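Local atomic coordinates of oxidoreductase (Bordetella pertussis, PDB entry 3Q2K), a protein that probably oxidises a UDP-linked N-acetylglucosaminuronic acid with a nicotinamide cofactor, a step required for making 2,3-diacetamido-2,3-dideoxy-D-mannuronic acid. Residues C[328-331]-C[335-338]; C[108-113]-C[136-141]; C[281-284]-C[290-293]; C[292-297]-C[301-306]; C[79-82]-C[86-89]. All coordinates share one frame; numbering follows the deposited sequence.

Interaction 1. Residues C[328-331]-C[335-338]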
# COMPACT_ATOMS: atom_id res chain seq x y z
N VAL C 328 21.20 -32.51 25.31
CA VAL C 328 22.32 -32.47 24.37
C VAL C 328 23.19 -33.72 24.47
O VAL C 328 23.50 -34.38 23.47
CB VAL C 328 23.19 -31.25 24.70
CG1 VAL C 328 24.43 -31.21 23.82
CG2 VAL C 328 22.39 -29.97 24.52
N ILE C 329 23.57 -34.07 25.69
CA ILE C 329 24.41 -35.23 25.95
C ILE C 329 23.72 -36.51 25.49
O ILE C 329 24.34 -37.29 24.76
CB ILE C 329 24.77 -35.32 27.45
CG1 ILE C 329 25.58 -34.10 27.92
CG2 ILE C 329 25.55 -36.59 27.72
CD1 ILE C 329 25.95 -34.17 29.40
N ASN C 330 22.47 -36.72 25.89
CA ASN C 330 21.64 -37.79 25.35
C ASN C 330 21.67 -37.84 23.82
O ASN C 330 22.06 -38.85 23.25
CB ASN C 330 20.17 -37.73 25.80
CG ASN C 330 20.04 -37.91 27.30
OD1 ASN C 330 20.95 -38.42 27.94
ND2 ASN C 330 18.91 -37.48 27.85
N CYS C 331 21.28 -36.74 23.18
CA CYS C 331 21.29 -36.70 21.73
C CYS C 331 22.66 -37.07 21.17
O CYS C 331 22.80 -37.83 20.20
CB CYS C 331 20.84 -35.32 21.22
SG CYS C 331 21.22 -35.19 19.47
N ASP C 335 20.99 -41.39 22.20
CA ASP C 335 19.76 -41.62 22.95
C ASP C 335 18.52 -40.92 22.40
O ASP C 335 17.41 -41.45 22.51
CB ASP C 335 19.89 -41.15 24.40
CG ASP C 335 20.97 -41.86 25.18
OD1 ASP C 335 21.56 -42.85 24.69
OD2 ASP C 335 21.25 -41.41 26.32
N CYS C 336 18.71 -39.72 21.86
CA CYS C 336 17.63 -38.80 21.55
C CYS C 336 17.81 -38.03 20.25
O CYS C 336 18.88 -38.04 19.64
CB CYS C 336 17.53 -37.72 22.63
SG CYS C 336 16.74 -38.27 24.16
N GLU C 337 16.75 -37.32 19.88
CA GLU C 337 16.85 -36.18 18.98
C GLU C 337 16.81 -34.94 19.88
O GLU C 337 16.15 -34.96 20.91
CB GLU C 337 15.71 -36.18 17.96
CG GLU C 337 15.80 -37.34 16.98
CD GLU C 337 17.10 -37.37 16.21
OE1 GLU C 337 17.70 -36.28 16.06
OE2 GLU C 337 17.53 -38.45 15.76
N PRO C 338 17.52 -33.87 19.49
CA PRO C 338 17.55 -32.68 20.34
C PRO C 338 16.17 -32.06 20.53
O PRO C 338 15.32 -32.14 19.64
CB PRO C 338 18.48 -31.71 19.61
CG PRO C 338 18.65 -32.23 18.22
CD PRO C 338 18.14 -33.64 18.18
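The first torsion of C331 turns SG anti to its own nitrogen (chi1 167°), which carries the thiol across to P338, whereas N330 and D335 both hold CG beside the backbone N, so that amide and carboxylate come together at the start of the returning chain. SG of C331 lies 3.7 Å from P338 CD, the ring carbon next to the proline nitrogen. The other thiol faces elsewhere: C336 SG packs 3.8 Å from N330 CB, and the two cysteines are not joined.

Backbone atoms fix the turn at the end of helix 321-333. D335 N donates to N330 O over 2.9 Å, with a bent N-H...O angle of 135°. The acceptor lies five positions before the donor, a 6→1 bond that closes the chain reversal at the helix end. One step on, C331 CA offers its hydrogen to C336 O at 3.5 Å, a weak contact made as the departing chain passes the helix.

The amide of N330 and the carboxylate of D335 are inclined by 40°, and their acceptors N330 OD1 and D335 OD2 stand 3.4 Å apart without bonding. R55 gives N330 OD1 a hydrogen bond, and R333 makes a long, weak ion pair with D335 OD2. Positive charge from the two arginines probably offsets the closeness of the two oxygens.

Interaction 2. Residues C[108-113]-C[136-141]. With NAI (1,4-dihydronicotinamide adenine dinucleotide), chain U.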
# COMPACT_ATOMS: atom_id res chain seq x y z
N GLN C 108 30.55 -18.33 13.54
CA GLN C 108 31.29 -19.32 14.30
C GLN C 108 30.68 -20.70 14.02
O GLN C 108 31.41 -21.68 13.84
CB GLN C 108 31.31 -18.96 15.79
CG GLN C 108 32.22 -17.76 15.99
CD GLN C 108 32.32 -17.33 17.44
OE1 GLN C 108 33.30 -16.72 17.85
NE2 GLN C 108 31.28 -17.62 18.21
N ALA C 109 29.36 -20.80 13.94
CA ALA C 109 28.80 -22.14 13.78
C ALA C 109 29.19 -22.70 12.42
O ALA C 109 29.35 -23.90 12.29
CB ALA C 109 27.30 -22.16 13.93
N ILE C 110 29.32 -21.84 11.41
CA ILE C 110 29.64 -22.32 10.07
C ILE C 110 31.10 -22.81 10.02
O ILE C 110 31.37 -23.91 9.56
CB ILE C 110 29.34 -21.21 9.04
CG1 ILE C 110 27.83 -20.91 8.96
CG2 ILE C 110 29.97 -21.43 7.67
CD1 ILE C 110 27.56 -20.01 7.78
N GLU C 111 32.06 -22.07 10.58
CA GLU C 111 33.43 -22.59 10.68
C GLU C 111 33.58 -23.83 11.56
O GLU C 111 34.30 -24.78 11.25
CB GLU C 111 34.31 -21.45 11.19
CG GLU C 111 35.79 -21.75 11.39
CD GLU C 111 36.54 -20.58 12.01
OE1 GLU C 111 37.78 -20.55 12.11
OE2 GLU C 111 35.87 -19.61 12.41
N VAL C 112 32.85 -23.88 12.67
CA VAL C 112 32.88 -25.10 13.46
C VAL C 112 32.39 -26.23 12.57
O VAL C 112 32.97 -27.31 12.50
CB VAL C 112 32.00 -25.04 14.73
CG1 VAL C 112 31.77 -26.43 15.30
CG2 VAL C 112 32.66 -24.16 15.78
N ALA C 113 31.30 -25.99 11.86
CA ALA C 113 30.78 -27.14 11.14
C ALA C 113 31.71 -27.54 10.01
O ALA C 113 31.83 -28.73 9.72
CB ALA C 113 29.38 -26.86 10.63
N VAL C 136 22.08 -23.07 9.70
CA VAL C 136 21.39 -24.34 9.47
C VAL C 136 21.80 -25.11 8.22
O VAL C 136 22.04 -26.33 8.20
CB VAL C 136 19.87 -24.14 9.43
CG1 VAL C 136 19.14 -25.47 9.28
CG2 VAL C 136 19.47 -23.43 10.70
N LYS C 137 21.86 -24.43 7.09
CA LYS C 137 22.28 -25.21 5.93
C LYS C 137 23.66 -25.81 6.17
O LYS C 137 23.91 -26.98 5.86
CB LYS C 137 22.17 -24.42 4.62
CG LYS C 137 23.25 -23.36 4.42
CD LYS C 137 22.94 -22.53 3.19
CE LYS C 137 24.09 -21.60 2.84
NZ LYS C 137 23.83 -20.85 1.58
N ALA C 138 24.56 -25.03 6.77
CA ALA C 138 25.95 -25.46 6.84
C ALA C 138 26.07 -26.73 7.68
O ALA C 138 26.72 -27.70 7.26
CB ALA C 138 26.83 -24.37 7.43
N CYS C 139 25.45 -26.71 8.85
CA CYS C 139 25.40 -27.92 9.68
C CYS C 139 24.73 -29.12 9.02
O CYS C 139 25.09 -30.27 9.25
CB CYS C 139 24.64 -27.63 10.96
SG CYS C 139 25.64 -26.51 11.95
N ASP C 140 23.71 -28.83 8.22
CA ASP C 140 23.02 -29.90 7.52
C ASP C 140 24.07 -30.54 6.62
O ASP C 140 24.24 -31.75 6.64
CB ASP C 140 21.99 -29.36 6.52
CG ASP C 140 20.66 -29.00 7.15
OD1 ASP C 140 20.32 -29.50 8.25
OD2 ASP C 140 19.92 -28.22 6.53
N GLU C 141 24.71 -29.75 5.76
CA GLU C 141 25.64 -30.33 4.80
C GLU C 141 26.93 -30.80 5.46
O GLU C 141 27.62 -31.65 4.91
CB GLU C 141 25.87 -29.43 3.58
CG GLU C 141 26.58 -28.11 3.82
CD GLU C 141 26.20 -27.04 2.81
OE1 GLU C 141 25.37 -27.33 1.92
OE2 GLU C 141 26.71 -25.90 2.88
PA NAI U . 29.62 -11.37 27.22
O1A NAI U . 30.17 -10.06 26.81
O2A NAI U . 29.70 -11.44 28.83
O5B NAI U . 30.58 -12.64 26.96
C5B NAI U . 31.35 -12.35 25.80
C4B NAI U . 32.61 -13.20 25.62
O4B NAI U . 32.79 -13.53 24.24
C3B NAI U . 33.66 -12.15 26.06
O3B NAI U . 34.53 -12.79 26.99
C2B NAI U . 34.24 -11.76 24.68
O2B NAI U . 35.63 -11.42 24.73
C1B NAI U . 34.14 -13.13 23.99
N9A NAI U . 34.36 -12.94 22.56
C8A NAI U . 34.09 -11.84 21.81
N7A NAI U . 34.42 -12.11 20.58
C5A NAI U . 34.94 -13.35 20.45
C6A NAI U . 35.44 -14.15 19.41
N6A NAI U . 35.48 -13.70 18.10
N1A NAI U . 35.84 -15.38 19.72
C2A NAI U . 35.76 -15.86 20.95
N3A NAI U . 35.30 -15.14 21.95
C4A NAI U . 34.87 -13.91 21.74
O3 NAI U . 28.03 -11.43 27.03
PN NAI U . 27.31 -12.81 27.40
O1N NAI U . 26.21 -12.32 28.36
O2N NAI U . 28.03 -13.94 28.18
O5D NAI U . 26.55 -13.27 26.05
C5D NAI U . 26.37 -14.68 26.12
C4D NAI U . 25.79 -15.21 24.80
O4D NAI U . 24.85 -16.14 25.38
C3D NAI U . 24.94 -14.17 24.04
O3D NAI U . 24.32 -14.69 22.88
C2D NAI U . 23.79 -13.99 25.06
O2D NAI U . 22.62 -13.66 24.31
C1D NAI U . 23.58 -15.47 25.46
N1N NAI U . 23.10 -15.63 26.83
C2N NAI U . 22.18 -16.55 27.03
C3N NAI U . 21.70 -16.74 28.32
C7N NAI U . 20.65 -17.75 28.56
O7N NAI U . 19.95 -17.65 29.55
N7N NAI U . 20.50 -18.74 27.66
C4N NAI U . 22.18 -15.94 29.36
C5N NAI U . 23.13 -14.98 29.06
C6N NAI U . 23.59 -14.85 27.76
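I110 and A138 join two neighbouring helices of the Rossmann fold, each part of a successive beta-alpha-beta crossover: helix 105-114 lies between strands 95-98 and 118-121, and helix 129-142 between strands 118-121 and 146-148. The short segments run almost parallel, 10° apart, with their axes approaching to 8.9 Å. Small side chains at the interface suit this close spacing.

From CB of I110 the chain divides. CG1 stays beside the backbone N (chi1 -66°) and is the branch that bears on the other helix, 3.9 Å from A138 CB. CB itself stands a little farther back, 4.3 Å from the same A138 CB. The branch CG2 is directed anti to the backbone N and skirts that methyl at a similar range, while the terminal CD1 stays alongside it, 4.4 Å from A138 CB. Elsewhere along its length I110 also packs on R134, one turn earlier on helix 129-142.

Nearly one turn further along helix 105-114, A113 aims its methyl at the second helix. C139 SG meets A113 CB at 4.0 Å, and V144, in the loop that follows, touches both residues. Between these two segments the side-chain contacts are apolar.

The other flank of helix 105-114 serves the cofactor. Q108 extends its side chain toward the adenine, and its NE2 makes a weak hydrogen bond with T100 OG1. The amide oxygen is the end nearer the adenine: Q108 OE1 lies 3.4 Å from N1A of the bound NADH, a close approach and not a hydrogen bond.

Interaction 3. Residues C[281-284]-C[290-293]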
# COMPACT_ATOMS: atom_id res chain seq x y z
N VAL C 281 -5.08 -20.99 31.61
CA VAL C 281 -3.82 -21.18 32.31
C VAL C 281 -3.05 -19.87 32.32
O VAL C 281 -3.02 -19.13 31.33
CB VAL C 281 -2.96 -22.33 31.73
CG1 VAL C 281 -1.50 -22.24 32.14
CG2 VAL C 281 -3.51 -23.64 32.27
N ARG C 282 -2.44 -19.59 33.47
CA ARG C 282 -1.57 -18.43 33.61
C ARG C 282 -0.31 -18.84 34.35
O ARG C 282 -0.33 -19.52 35.38
CB ARG C 282 -2.32 -17.28 34.28
CG ARG C 282 -1.41 -16.15 34.73
CD ARG C 282 -2.24 -14.88 34.86
NE ARG C 282 -1.35 -13.73 34.92
CZ ARG C 282 -1.68 -12.56 34.40
NH1 ARG C 282 -0.84 -11.53 34.47
NH2 ARG C 282 -2.85 -12.45 33.79
N VAL C 283 0.82 -18.48 33.76
CA VAL C 283 2.12 -18.80 34.31
C VAL C 283 2.75 -17.44 34.54
O VAL C 283 3.16 -16.76 33.60
CB VAL C 283 3.00 -19.70 33.42
CG1 VAL C 283 4.15 -20.31 34.22
CG2 VAL C 283 2.26 -20.86 32.77
N GLY C 284 2.79 -17.05 35.82
CA GLY C 284 3.46 -15.83 36.24
C GLY C 284 4.82 -16.01 36.88
O GLY C 284 5.54 -16.97 36.61
N ARG C 290 6.02 -19.70 38.02
CA ARG C 290 4.99 -19.96 39.01
C ARG C 290 3.59 -19.94 38.41
O ARG C 290 3.08 -18.90 37.98
CB ARG C 290 5.02 -18.92 40.14
CG ARG C 290 3.78 -19.05 41.00
CD ARG C 290 3.74 -18.07 42.16
NE ARG C 290 3.07 -16.87 41.68
CZ ARG C 290 3.71 -15.72 41.53
NH1 ARG C 290 4.98 -15.65 41.89
NH2 ARG C 290 3.07 -14.66 41.06
N ILE C 291 2.96 -21.10 38.42
CA ILE C 291 1.65 -21.22 37.79
C ILE C 291 0.63 -20.60 38.74
O ILE C 291 0.46 -21.10 39.84
CB ILE C 291 1.33 -22.71 37.60
CG1 ILE C 291 2.21 -23.30 36.50
CG2 ILE C 291 -0.14 -22.97 37.28
CD1 ILE C 291 1.94 -24.78 36.34
N ASP C 292 -0.09 -19.59 38.27
CA ASP C 292 -1.10 -18.92 39.10
C ASP C 292 -2.55 -19.34 38.87
O ASP C 292 -3.32 -19.44 39.82
CB ASP C 292 -1.04 -17.40 38.97
CG ASP C 292 0.21 -16.83 39.58
OD1 ASP C 292 0.62 -17.29 40.67
OD2 ASP C 292 0.78 -15.94 38.92
N GLU C 293 -2.95 -19.54 37.62
CA GLU C 293 -4.34 -19.88 37.35
C GLU C 293 -4.28 -21.17 36.55
O GLU C 293 -3.36 -21.46 35.78
CB GLU C 293 -5.10 -18.76 36.64
CG GLU C 293 -6.51 -18.50 37.18
CD GLU C 293 -6.58 -17.51 38.34
OE1 GLU C 293 -5.64 -16.71 38.52
OE2 GLU C 293 -7.60 -17.52 39.07
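R282 and E293 begin the pairing of an antiparallel beta hairpin, strands 279-284 and 290-296, which within this chain forms one margin of the mixed sheet in the C-terminal alpha/beta domain.

Backbone hydrogen bonds set the register. R282 N donates to E293 O at 3.1 Å, but R282 O serves two donors: D292 N at 2.9 Å and, weakly, E293 N at 3.4 Å. Two residues thus face one, a classic beta bulge. Beyond it the G284-R290 pair is bonded in both directions, with G284 N to R290 O at 2.9 Å and R290 N to G284 O at 3.1 Å.

Apolar contact occupies the face carrying V283 and I291, a non-hydrogen-bonded pair whose CG1 atoms lie 4.2 Å apart. Helix 156-166 covers both side chains. On the other face, CB of R282 rests 3.9 Å from E293 CB.

Charge acts within the second strand. R290 bends at chi3 (90°), and NE meets the syn lone pair of D292 OD1, which lies in the guanidinium plane; this salt bridge measures 2.7 Å. NH2 reaches OD2 only weakly.

R282, its chain extended, gives its guanidinium to E269 of its own chain and E269 of the second subunit. R282 of that subunit lies close, and the two E269 carboxylates would be expected to offset the like charges, so the hairpin contributes an ionic cluster to the subunit interface.

Interaction 4. Residues C[292-297]-C[301-306]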
# COMPACT_ATOMS: atom_id res chain seq x y z
N ASP C 292 -0.09 -19.59 38.27
CA ASP C 292 -1.10 -18.92 39.10
C ASP C 292 -2.55 -19.34 38.87
O ASP C 292 -3.32 -19.44 39.82
CB ASP C 292 -1.04 -17.40 38.97
CG ASP C 292 0.21 -16.83 39.58
OD1 ASP C 292 0.62 -17.29 40.67
OD2 ASP C 292 0.78 -15.94 38.92
N GLU C 293 -2.95 -19.54 37.62
CA GLU C 293 -4.34 -19.88 37.35
C GLU C 293 -4.28 -21.17 36.55
O GLU C 293 -3.36 -21.46 35.78
CB GLU C 293 -5.10 -18.76 36.64
CG GLU C 293 -6.51 -18.50 37.18
CD GLU C 293 -6.58 -17.51 38.34
OE1 GLU C 293 -5.64 -16.71 38.52
OE2 GLU C 293 -7.60 -17.52 39.07
N TRP C 294 -5.25 -22.04 36.80
CA TRP C 294 -5.15 -23.34 36.15
C TRP C 294 -6.52 -23.98 36.33
O TRP C 294 -6.83 -24.47 37.42
CB TRP C 294 -3.95 -24.12 36.70
CG TRP C 294 -3.84 -25.56 36.23
CD1 TRP C 294 -4.66 -26.60 36.57
CD2 TRP C 294 -2.88 -26.09 35.31
NE1 TRP C 294 -4.26 -27.75 35.93
CE2 TRP C 294 -3.18 -27.46 35.14
CE3 TRP C 294 -1.82 -25.54 34.59
CZ2 TRP C 294 -2.43 -28.29 34.30
CZ3 TRP C 294 -1.10 -26.36 33.74
CH2 TRP C 294 -1.40 -27.72 33.60
N LYS C 295 -7.35 -23.88 35.30
CA LYS C 295 -8.73 -24.36 35.32
C LYS C 295 -9.06 -25.05 34.01
O LYS C 295 -8.83 -24.40 32.99
CB LYS C 295 -9.64 -23.13 35.43
CG LYS C 295 -9.25 -22.16 36.54
CD LYS C 295 -9.77 -20.77 36.22
CE LYS C 295 -9.96 -19.87 37.43
NZ LYS C 295 -11.01 -18.88 37.05
N PHE C 296 -9.59 -26.27 34.05
CA PHE C 296 -9.92 -27.15 32.92
C PHE C 296 -11.27 -27.85 33.06
O PHE C 296 -11.72 -28.12 34.17
CB PHE C 296 -8.85 -28.23 32.74
CG PHE C 296 -7.57 -27.68 32.18
CD1 PHE C 296 -7.46 -27.35 30.84
CD2 PHE C 296 -6.48 -27.49 33.02
CE1 PHE C 296 -6.29 -26.78 30.34
CE2 PHE C 296 -5.31 -26.92 32.55
CZ PHE C 296 -5.21 -26.58 31.20
N ALA C 297 -11.96 -28.13 31.95
CA ALA C 297 -13.31 -28.67 32.08
C ALA C 297 -13.28 -30.07 32.68
O ALA C 297 -14.26 -30.55 33.24
CB ALA C 297 -14.03 -28.72 30.75
N PRO C 301 -4.43 -36.01 36.32
CA PRO C 301 -3.46 -36.16 37.41
C PRO C 301 -2.49 -34.99 37.55
O PRO C 301 -2.27 -34.52 38.67
CB PRO C 301 -2.68 -37.41 36.99
CG PRO C 301 -3.70 -38.22 36.24
CD PRO C 301 -4.53 -37.22 35.48
N ASP C 302 -1.92 -34.50 36.46
CA ASP C 302 -1.12 -33.28 36.48
C ASP C 302 -1.71 -32.12 37.29
O ASP C 302 -0.96 -31.33 37.88
CB ASP C 302 -0.80 -32.81 35.06
CG ASP C 302 0.24 -33.68 34.39
OD1 ASP C 302 0.52 -34.77 34.94
OD2 ASP C 302 0.77 -33.30 33.33
N ASP C 303 -3.03 -31.98 37.31
CA ASP C 303 -3.66 -31.04 38.24
C ASP C 303 -3.02 -31.05 39.63
O ASP C 303 -2.92 -30.01 40.28
CB ASP C 303 -5.16 -31.31 38.38
CG ASP C 303 -5.90 -31.13 37.07
OD1 ASP C 303 -5.40 -30.40 36.18
OD2 ASP C 303 -6.99 -31.72 36.92
N ASP C 304 -2.61 -32.22 40.10
CA ASP C 304 -1.98 -32.27 41.42
C ASP C 304 -0.49 -31.95 41.43
O ASP C 304 0.14 -32.06 42.47
CB ASP C 304 -2.19 -33.64 42.08
CG ASP C 304 -3.65 -34.03 42.13
OD1 ASP C 304 -4.47 -33.19 42.57
OD2 ASP C 304 -3.96 -35.17 41.73
N LYS C 305 0.08 -31.56 40.30
CA LYS C 305 1.54 -31.52 40.20
C LYS C 305 2.08 -30.10 40.21
O LYS C 305 3.27 -29.86 39.99
CB LYS C 305 1.98 -32.22 38.91
CG LYS C 305 1.93 -33.74 38.91
CD LYS C 305 2.89 -34.29 37.85
CE LYS C 305 2.45 -35.63 37.29
NZ LYS C 305 1.75 -36.48 38.30
N ILE C 306 1.18 -29.15 40.46
CA ILE C 306 1.48 -27.74 40.23
C ILE C 306 2.42 -27.07 41.22
O ILE C 306 3.37 -26.37 40.86
CB ILE C 306 0.22 -26.86 40.27
CG1 ILE C 306 -0.76 -27.36 39.21
CG2 ILE C 306 0.65 -25.40 40.12
CD1 ILE C 306 -2.16 -26.79 39.33
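W294 and D303 tie an edge strand to the turn that follows it: strand 290-296 borders, within this chain, the mixed sheet of the C-terminal alpha/beta domain, and the 3-10 segment 301-304 leads from it toward helix 306-315. With CG anti to the backbone N (chi1 172°), the indole of W294 stands out toward this turn.

Its two faces are covered by different groups. I306, at the start of the helix, lays CD1 over the five-membered ring in a CH-pi contact, 3.9 Å from the centroid. On the opposite face, from the same strand, comes F296, whose CE2 sits 3.4 Å above the indole plane and toward its rim. R169 in turn makes a cation-pi contact with F296.

D303 meets the indole at its edge, the carboxylate turned almost perpendicular to the ring. That acid has further duties: OD1 forms a salt bridge with R169, and OD2 accepts from the backbone N of H300, which steadies the group in the turn. Held in this way, D303 OD1 receives W294 NE1 at 2.9 Å on its anti side but tilted out of the carboxylate plane, while the oxygen lies in the indole plane and the N-H...O line is nearly straight at 177°.

Interaction 5. Residues C[79-82]-C[86-89]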
# COMPACT_ATOMS: atom_id res chain seq x y z
N ARG C 79 42.32 -26.43 28.21
CA ARG C 79 43.37 -25.92 27.35
C ARG C 79 42.99 -24.57 26.73
O ARG C 79 41.95 -24.44 26.07
CB ARG C 79 43.60 -26.98 26.27
CG ARG C 79 44.55 -26.49 25.20
CD ARG C 79 45.06 -27.67 24.40
NE ARG C 79 45.84 -27.22 23.24
CZ ARG C 79 46.19 -28.05 22.27
NH1 ARG C 79 45.82 -29.32 22.36
NH2 ARG C 79 46.91 -27.64 21.23
N PRO C 80 43.83 -23.54 26.87
CA PRO C 80 43.34 -22.26 26.36
C PRO C 80 43.63 -21.98 24.89
O PRO C 80 44.68 -22.38 24.39
CB PRO C 80 44.13 -21.24 27.19
CG PRO C 80 45.43 -21.94 27.46
CD PRO C 80 45.20 -23.43 27.41
N PHE C 81 42.73 -21.28 24.21
CA PHE C 81 43.01 -20.85 22.84
C PHE C 81 42.52 -19.43 22.66
O PHE C 81 41.47 -19.08 23.19
CB PHE C 81 42.20 -21.71 21.87
CG PHE C 81 42.75 -23.09 21.72
CD1 PHE C 81 43.80 -23.32 20.85
CD2 PHE C 81 42.20 -24.15 22.43
CE1 PHE C 81 44.29 -24.61 20.66
CE2 PHE C 81 42.71 -25.42 22.29
CZ PHE C 81 43.75 -25.65 21.40
N SER C 82 43.26 -18.65 21.89
CA SER C 82 42.89 -17.25 21.85
C SER C 82 42.18 -16.96 20.54
O SER C 82 41.68 -15.85 20.36
CB SER C 82 44.11 -16.34 22.05
OG SER C 82 44.98 -16.47 20.95
N ASP C 86 42.38 -21.39 15.77
CA ASP C 86 43.43 -22.17 16.43
C ASP C 86 42.80 -23.34 17.16
O ASP C 86 43.26 -24.48 17.07
CB ASP C 86 44.22 -21.31 17.42
CG ASP C 86 44.83 -20.09 16.76
OD1 ASP C 86 44.89 -20.10 15.51
OD2 ASP C 86 45.23 -19.14 17.47
N MET C 87 41.71 -23.04 17.87
CA MET C 87 41.10 -24.03 18.74
C MET C 87 40.62 -25.18 17.86
O MET C 87 40.64 -26.35 18.24
CB MET C 87 39.93 -23.42 19.51
CG MET C 87 39.06 -24.49 20.15
SD MET C 87 37.92 -23.59 21.21
CE MET C 87 37.37 -24.82 22.39
N LEU C 88 40.22 -24.84 16.65
CA LEU C 88 39.69 -25.85 15.75
C LEU C 88 40.86 -26.53 15.04
O LEU C 88 40.79 -27.72 14.74
CB LEU C 88 38.78 -25.21 14.70
CG LEU C 88 37.42 -24.74 15.23
CD1 LEU C 88 36.78 -23.86 14.18
CD2 LEU C 88 36.45 -25.86 15.57
N ALA C 89 41.92 -25.79 14.74
CA ALA C 89 43.09 -26.44 14.17
C ALA C 89 43.74 -27.40 15.16
O ALA C 89 44.03 -28.54 14.84
CB ALA C 89 44.10 -25.43 13.64
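F81 and M87 form an apolar strand-to-helix contact at the margin of the Rossmann domain, where strand 79-81, within this chain the outermost of the parallel sheet, turns into helix 84-90. The aromatic ring lies flat against the first turn of the helix, a compact example of how backbone as well as side-chain carbons can pave a ring.

The central touch is a CH-pi contact. M87 CA stands over one face of F81, 3.6 Å from the ring centroid and only 16° off its normal. CG beside the backbone N (chi1 -74°) directs the phenyl group to the helix, and chi2 of -82° turns its face to M87. The M87 side chain then continues across the base of the ring: its CB lies 3.6 Å from F81 CG, and its CG passes 3.9 Å from F81 CD2.

Farther out, the methionine chain is extended and leads away. Its sulfur therefore adds a Met-aromatic contact that is oblique and rather distant, with M87 SD 5.4 Å from the F81 centroid. D86 meets the ring from the preceding position of the helix. Its carbonyl oxygen approaches F81 CE1 at 3.7 Å, while D86 CB lies 4.0 Å from F81 CD1. The backbone N of D86 is engaged by the hydroxyl of S83.

Strand 79-81 hydrogen-bonds through R79 and F81 to strand 56-62, against which both F81 and M87 pack at E60. M87 further reaches L96 of strand 95-98, and L88 turns to helix 105-114, so the short helix is wedged between sheet and neighbouring helix.

Overall arrangement
Along the chain the order is interaction 5, 2, 3, 4 and then 1. Interactions 5 and 2 belong to the NAD-binding Rossmann domain; their centres are 18 Å apart, and L88 packs on E111 and V112 to join them. Interactions 3 and 4 lie in the C-terminal domain, centres 10 Å apart, sharing strand 290-296 and touching through V281 with W294 and F296. Interaction 1 belongs to the same C-terminal region but lies nearer interaction 2, about 19 Å between centres, and packs on Rossmann strand 146-148. Interaction 2, beside the cofactor, and interactions 3 and 4, at the second subunit, lie on opposite sides of the chain's centre; interactions 4 and 5 have centres 50 Å apart.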